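Local atomic coordinates of L-Ribose isomerase (Acinetobacter, PDB entry 4Q0S), a protein that probably interconverts L-ribose and its ketose L-ribulose, using a cobalt-binding cupin barrel that also takes up the sugar alcohol ribitol. Residues S217-E225 with S236-D244. Residues are numbered along the deposited sequence; the frame is centred on the assembly and turned at random.
Sequences STYSHEPTE and SWLGMHDND. With NCO (cobalt hexammine(III)), chain E.
The imidazole of His221 is gripped on both faces and at its rim: Met240 SD sits over the ring centre, 3.8 Å from the centroid, Tyr219 CD2 lies over the opposite face, offset toward the rim, and the CE1 edge points at Trp237. In this cupin-barrel isomerase both segments belong to the loop joining strands 211-217 and 244-245, and the case shows a small aromatic cluster, Tyr219, His221 and Trp237, joining two parts of a long irregular loop and probably helping to order it. His221 and Trp237 meet edge-to-face, planes 81° apart, with His221 CE1 3.6 Å from Trp237 CE3. Tyr219 lies obliquely to the indole, CZ3 of Trp237 reaching over the centre of its ring. With CG anti to the carbonyl carbon (chi1 -58°), His221 carries its ring between these neighbours; water 2 links ND1 to Trp237 O, and Glu97 O takes NE2, so both nitrogens are engaged and ring rotation is probably restrained. Water 1 joins Asp242 OD2 to Tyr219 O and His221 N, while Arg121 forms a salt bridge with Asp242 OD1. Toward the sugar pocket, Glu222 OE2 makes a weak hydrogen bond to the bound ribitol and a salt bridge to Arg254. Glu222 OE2 also accepts, through its anti lone pair, a hydrogen bond from Asn243 ND2 at 2.6 Å, nearly straight (170°) and close to the amide plane, with the carboxylate turned almost perpendicular to that amide.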
# COMPACT_ATOMS: atom_id res chain seq x y z
N SER A 217 19.18 1.68 -11.13
CA SER A 217 20.55 1.97 -11.52
C SER A 217 20.79 1.63 -12.98
O SER A 217 19.87 1.24 -13.70
CB SER A 217 21.51 1.15 -10.67
OG SER A 217 21.45 -0.21 -11.06
N THR A 218 22.04 1.79 -13.40
CA THR A 218 22.42 1.44 -14.76
C THR A 218 22.64 -0.07 -14.72
O THR A 218 22.60 -0.67 -13.64
CB THR A 218 23.72 2.19 -15.20
OG1 THR A 218 24.77 1.95 -14.26
CG2 THR A 218 23.47 3.69 -15.28
N TYR A 219 22.86 -0.68 -15.87
CA TYR A 219 23.03 -2.13 -15.97
C TYR A 219 23.92 -2.77 -14.91
O TYR A 219 24.98 -2.25 -14.57
CB TYR A 219 23.56 -2.50 -17.35
CG TYR A 219 23.48 -3.97 -17.67
CD1 TYR A 219 22.27 -4.55 -18.06
CD2 TYR A 219 24.60 -4.79 -17.58
CE1 TYR A 219 22.19 -5.91 -18.36
CE2 TYR A 219 24.54 -6.15 -17.88
CZ TYR A 219 23.33 -6.70 -18.28
OH TYR A 219 23.26 -8.04 -18.60
N SER A 220 23.48 -3.92 -14.41
CA SER A 220 24.24 -4.65 -13.40
C SER A 220 25.03 -5.80 -14.03
O SER A 220 24.47 -6.81 -14.44
CB SER A 220 23.28 -5.18 -12.33
OG SER A 220 23.99 -5.77 -11.26
N HIS A 221 26.35 -5.63 -14.11
CA HIS A 221 27.23 -6.65 -14.67
C HIS A 221 27.63 -7.61 -13.55
O HIS A 221 28.52 -7.30 -12.76
CB HIS A 221 28.50 -6.01 -15.25
CG HIS A 221 28.24 -5.00 -16.33
ND1 HIS A 221 27.94 -5.35 -17.63
CD2 HIS A 221 28.21 -3.65 -16.29
CE1 HIS A 221 27.74 -4.26 -18.34
NE2 HIS A 221 27.90 -3.21 -17.55
N GLU A 222 26.97 -8.76 -13.48
CA GLU A 222 27.26 -9.73 -12.44
C GLU A 222 27.08 -11.18 -12.90
O GLU A 222 25.95 -11.66 -13.02
CB GLU A 222 26.37 -9.50 -11.22
CG GLU A 222 26.52 -8.13 -10.58
CD GLU A 222 25.55 -7.93 -9.42
OE1 GLU A 222 24.32 -8.07 -9.64
OE2 GLU A 222 26.01 -7.63 -8.30
N PRO A 223 28.19 -11.88 -13.19
CA PRO A 223 28.11 -13.28 -13.63
C PRO A 223 27.73 -14.18 -12.45
O PRO A 223 28.43 -15.14 -12.13
CB PRO A 223 29.52 -13.56 -14.14
CG PRO A 223 30.00 -12.21 -14.59
CD PRO A 223 29.53 -11.33 -13.46
N THR A 224 26.60 -13.85 -11.80
CA THR A 224 26.11 -14.60 -10.64
C THR A 224 25.63 -16.01 -10.96
O THR A 224 25.93 -16.57 -12.02
CB THR A 224 24.96 -13.84 -9.94
OG1 THR A 224 23.84 -13.74 -10.83
CG2 THR A 224 25.40 -12.44 -9.53
N GLU A 225 24.86 -16.57 -10.03
CA GLU A 225 24.32 -17.92 -10.16
C GLU A 225 23.04 -17.91 -10.99
O GLU A 225 22.80 -18.81 -11.79
CB GLU A 225 24.03 -18.49 -8.76
CG GLU A 225 24.56 -19.90 -8.52
CD GLU A 225 23.85 -20.95 -9.36
OE1 GLU A 225 23.91 -20.88 -10.60
OE2 GLU A 225 23.23 -21.86 -8.76
N SER A 236 32.44 -7.64 -25.19
CA SER A 236 33.15 -7.33 -23.95
C SER A 236 32.35 -7.63 -22.68
O SER A 236 32.91 -8.09 -21.69
CB SER A 236 33.59 -5.87 -23.95
OG SER A 236 32.47 -4.99 -23.97
N TRP A 237 31.05 -7.36 -22.71
CA TRP A 237 30.19 -7.60 -21.55
C TRP A 237 30.31 -9.01 -20.99
O TRP A 237 30.06 -9.24 -19.81
CB TRP A 237 28.73 -7.34 -21.92
CG TRP A 237 28.40 -5.89 -22.15
CD1 TRP A 237 29.19 -4.95 -22.76
CD2 TRP A 237 27.17 -5.24 -21.83
NE1 TRP A 237 28.52 -3.76 -22.84
CE2 TRP A 237 27.28 -3.90 -22.28
CE3 TRP A 237 25.98 -5.65 -21.21
CZ2 TRP A 237 26.24 -2.97 -22.14
CZ3 TRP A 237 24.95 -4.73 -21.06
CH2 TRP A 237 25.09 -3.40 -21.53
N LEU A 238 30.69 -9.96 -21.84
CA LEU A 238 30.83 -11.36 -21.44
C LEU A 238 31.84 -11.55 -20.31
O LEU A 238 33.02 -11.21 -20.45
CB LEU A 238 31.23 -12.21 -22.64
CG LEU A 238 31.41 -13.71 -22.40
CD1 LEU A 238 30.13 -14.32 -21.85
CD2 LEU A 238 31.81 -14.38 -23.70
N GLY A 239 31.37 -12.10 -19.19
CA GLY A 239 32.24 -12.34 -18.05
C GLY A 239 32.61 -11.08 -17.28
O GLY A 239 33.17 -11.15 -16.19
N MET A 240 32.30 -9.93 -17.86
CA MET A 240 32.60 -8.64 -17.24
C MET A 240 32.07 -8.55 -15.81
O MET A 240 30.90 -8.85 -15.55
CB MET A 240 32.01 -7.52 -18.09
CG MET A 240 32.33 -6.12 -17.61
SD MET A 240 31.47 -4.91 -18.61
CE MET A 240 32.39 -5.01 -20.15
N HIS A 241 32.92 -8.13 -14.88
CA HIS A 241 32.52 -7.98 -13.49
C HIS A 241 32.56 -6.49 -13.14
O HIS A 241 33.44 -5.76 -13.59
CB HIS A 241 33.45 -8.75 -12.56
CG HIS A 241 32.95 -8.83 -11.14
ND1 HIS A 241 31.71 -9.32 -10.82
CD2 HIS A 241 33.54 -8.49 -9.97
CE1 HIS A 241 31.55 -9.29 -9.51
NE2 HIS A 241 32.64 -8.78 -8.97
N ASP A 242 31.59 -6.05 -12.34
CA ASP A 242 31.51 -4.64 -11.96
C ASP A 242 31.29 -4.45 -10.47
O ASP A 242 30.75 -3.43 -10.04
CB ASP A 242 30.38 -3.98 -12.76
CG ASP A 242 30.42 -2.47 -12.67
OD1 ASP A 242 31.50 -1.88 -12.89
OD2 ASP A 242 29.36 -1.87 -12.38
N ASN A 243 31.69 -5.43 -9.67
CA ASN A 243 31.57 -5.34 -8.22
C ASN A 243 32.96 -5.40 -7.62
O ASN A 243 33.73 -6.32 -7.92
CB ASN A 243 30.73 -6.48 -7.65
CG ASN A 243 29.26 -6.36 -7.99
OD1 ASN A 243 28.75 -5.27 -8.25
ND2 ASN A 243 28.56 -7.50 -7.98
N ASP A 244 33.29 -4.43 -6.79
CA ASP A 244 34.59 -4.39 -6.15
C ASP A 244 34.38 -4.18 -4.66
O ASP A 244 34.27 -3.04 -4.20
CB ASP A 244 35.43 -3.23 -6.72
CG ASP A 244 36.91 -3.36 -6.40
OD1 ASP A 244 37.26 -3.86 -5.31
OD2 ASP A 244 37.73 -2.95 -7.25
CO NCO E . 39.95 -5.94 -3.59
N1 NCO E . 40.67 -5.18 -5.06
N2 NCO E . 40.74 -7.50 -4.01
N3 NCO E . 39.16 -4.37 -3.16
N4 NCO E . 38.50 -6.42 -4.55
N5 NCO E . 41.40 -5.46 -2.62
N6 NCO E . 39.24 -6.71 -2.11
O HOH W 1 27.12 -3.41 -13.09
O HOH W 2 27.90 -8.13 -18.35